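Local coordinates for protein precorrin-3 methylase (Rhodobacter capsulatus, PDB 3NUT) that probably transfers a methyl group from S-adenosyl-L-methionine to a precorrin intermediate on the pathway to adenosylcobalamin, at residues 149-152 / 153-156. Residues are numbered along the deposited sequence; the frame is centred on the assembly and turned at random.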
ATOM      1  N   PHE A 149     -13.315  -4.757  20.709  1.00 68.14           N
ATOM      2  CA  PHE A 149     -13.344  -3.319  20.390  1.00 66.85           C
ATOM      3  C   PHE A 149     -12.203  -2.542  21.078  1.00 66.06           C
ATOM      4  O   PHE A 149     -11.651  -1.590  20.521  1.00 65.88           O
ATOM      5  CB  PHE A 149     -14.711  -2.707  20.738  1.00 66.68           C
ATOM      6  CG  PHE A 149     -14.828  -1.260  20.367  1.00 66.41           C
ATOM      7  CD1 PHE A 149     -15.257  -0.888  19.095  1.00 65.85           C
ATOM      8  CD2 PHE A 149     -14.476  -0.262  21.279  1.00 65.65           C
ATOM      9  CE1 PHE A 149     -15.344   0.455  18.740  1.00 65.09           C
ATOM     10  CE2 PHE A 149     -14.560   1.080  20.932  1.00 64.51           C
ATOM     11  CZ  PHE A 149     -14.994   1.437  19.663  1.00 64.64           C
ATOM     12  N   GLU A 150     -11.862  -2.977  22.286  1.00 64.99           N
ATOM     13  CA  GLU A 150     -10.739  -2.462  23.059  1.00 63.83           C
ATOM     14  C   GLU A 150      -9.476  -2.183  22.223  1.00 62.25           C
ATOM     15  O   GLU A 150      -8.907  -1.092  22.310  1.00 62.17           O
ATOM     16  CB  GLU A 150     -10.439  -3.461  24.176  1.00 64.26           C
ATOM     17  CG  GLU A 150      -9.595  -2.943  25.322  1.00 67.02           C
ATOM     18  CD  GLU A 150      -8.928  -4.085  26.087  1.00 70.84           C
ATOM     19  OE1 GLU A 150      -9.290  -4.312  27.272  1.00 71.15           O
ATOM     20  OE2 GLU A 150      -8.061  -4.772  25.488  1.00 71.80           O
ATOM     21  N   ILE A 151      -9.047  -3.153  21.412  1.00 60.37           N
ATOM     22  CA  ILE A 151      -7.809  -3.014  20.630  1.00 58.49           C
ATOM     23  C   ILE A 151      -7.911  -1.995  19.481  1.00 57.29           C
ATOM     24  O   ILE A 151      -6.989  -1.203  19.246  1.00 56.61           O
ATOM     25  CB  ILE A 151      -7.324  -4.362  20.072  1.00 58.90           C
ATOM     26  CG1 ILE A 151      -7.132  -5.395  21.202  1.00 58.53           C
ATOM     27  CG2 ILE A 151      -6.040  -4.166  19.211  1.00 58.59           C
ATOM     28  CD1 ILE A 151      -5.925  -5.149  22.135  1.00 58.19           C
ATOM     29  N   LEU A 152      -9.025  -2.029  18.764  1.00 55.68           N
ATOM     30  CA  LEU A 152      -9.325  -1.030  17.739  1.00 54.63           C
ATOM     31  C   LEU A 152      -9.227   0.410  18.280  1.00 54.08           C
ATOM     32  O   LEU A 152      -8.734   1.329  17.595  1.00 53.86           O
ATOM     33  CB  LEU A 152     -10.722  -1.289  17.162  1.00 54.19           C
ATOM     34  CG  LEU A 152     -11.198  -0.318  16.092  1.00 54.12           C
ATOM     35  CD1 LEU A 152     -10.149  -0.204  14.984  1.00 53.41           C
ATOM     36  CD2 LEU A 152     -12.571  -0.718  15.528  1.00 52.98           C
ATOM     37  N   GLU A 153      -9.694   0.593  19.515  1.00 53.24           N
ATOM     38  CA  GLU A 153      -9.676   1.897  20.168  1.00 52.45           C
ATOM     39  C   GLU A 153      -8.229   2.305  20.470  1.00 51.14           C
ATOM     40  O   GLU A 153      -7.819   3.434  20.172  1.00 50.91           O
ATOM     41  CB  GLU A 153     -10.546   1.871  21.436  1.00 53.00           C
ATOM     42  CG  GLU A 153     -10.905   3.264  21.987  1.00 54.23           C
ATOM     43  CD  GLU A 153     -11.382   3.251  23.444  1.00 56.07           C
ATOM     44  OE1 GLU A 153     -11.847   4.325  23.900  1.00 57.90           O
ATOM     45  OE2 GLU A 153     -11.281   2.199  24.136  1.00 53.91           O
ATOM     46  N   LYS A 154      -7.451   1.380  21.028  1.00 49.55           N
ATOM     47  CA  LYS A 154      -6.028   1.627  21.270  1.00 48.44           C
ATOM     48  C   LYS A 154      -5.314   2.031  19.959  1.00 47.94           C
ATOM     49  O   LYS A 154      -4.411   2.884  19.964  1.00 48.16           O
ATOM     50  CB  LYS A 154      -5.371   0.401  21.925  1.00 48.28           C
ATOM     51  CG  LYS A 154      -3.830   0.445  22.027  1.00 48.12           C
ATOM     52  CD  LYS A 154      -3.234  -0.837  22.621  1.00 46.03           C
ATOM     53  CE  LYS A 154      -3.263  -1.997  21.622  1.00 46.90           C
ATOM     54  NZ  LYS A 154      -2.506  -3.204  22.138  1.00 46.16           N
ATOM     55  N   ARG A 155      -5.747   1.440  18.842  1.00 46.41           N
ATOM     56  CA  ARG A 155      -5.137   1.718  17.551  1.00 45.49           C
ATOM     57  C   ARG A 155      -5.557   3.106  17.087  1.00 45.04           C
ATOM     58  O   ARG A 155      -4.709   3.903  16.678  1.00 44.23           O
ATOM     59  CB  ARG A 155      -5.505   0.658  16.493  1.00 44.90           C
ATOM     60  CG  ARG A 155      -4.934  -0.735  16.745  1.00 43.88           C
ATOM     61  CD  ARG A 155      -3.545  -0.921  16.133  1.00 42.63           C
ATOM     62  NE  ARG A 155      -2.848  -2.139  16.561  1.00 40.19           N
ATOM     63  CZ  ARG A 155      -3.262  -3.383  16.297  1.00 39.80           C
ATOM     64  NH1 ARG A 155      -4.402  -3.579  15.617  1.00 35.09           N
ATOM     65  NH2 ARG A 155      -2.532  -4.437  16.707  1.00 34.74           N
ATOM     66  N   LEU A 156      -6.856   3.391  17.158  1.00 44.60           N
ATOM     67  CA  LEU A 156      -7.357   4.693  16.714  1.00 44.77           C
ATOM     68  C   LEU A 156      -6.664   5.843  17.417  1.00 44.73           C
ATOM     69  O   LEU A 156      -6.097   6.696  16.768  1.00 44.42           O
ATOM     70  CB  LEU A 156      -8.859   4.819  16.914  1.00 44.70           C
ATOM     71  CG  LEU A 156      -9.860   4.401  15.841  1.00 44.44           C
ATOM     72  CD1 LEU A 156      -9.261   4.371  14.418  1.00 44.39           C
ATOM     73  CD2 LEU A 156     -10.452   3.087  16.213  1.00 43.00           C
TER
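Ile151 and Arg155, one turn apart on the same helix, run side by side, and the CG2 methyl of Ile151 sits over one face of the guanidinium, offset toward its rim, 4.0 Å from Arg155 NH1. CG2 gets there because it is anti to the backbone N, while CG1 heads off beside that N and brings CD1 to within 3.9 Å of Lys154 NZ. The methyl leaves the arginine's N-H groups to partners across the dimer: NH1 forms a salt bridge to Asp136 of the second subunit, NH2 a long, weak ion pair with Asp163 of that subunit, and NE a weak hydrogen bond to its Gly162 O. An alanine at Ile151 would strip both arms away and would probably leave the guanidinium freer to shift from Asp136 of the second subunit.

The amides of Glu153, Lys154 and Arg155 each bond to the carbonyl four residues back. Glu153 N gives its hydrogen to Phe149 O, and Lys154 N to Glu150 O with a nearly straight N-H...O angle of 164°. Arg155 N reaches Ile151 O at a more bent 143°. Glu153 OE1 has a weak, long ion pair with Arg157. On the inner side, Leu152 and Leu156 both pack against Ile140 of strand 137-141. Phe149 CE2 lies 4.1 Å from Glu153 CB, and its ring also takes a cation-pi contact from Arg182. This is regular i to i+4 alpha-helical bonding, in the helix linking strands 137-141 and 165-169 of a beta-alpha-beta unit, with one side on the sheet and Arg155 reaching the second subunit.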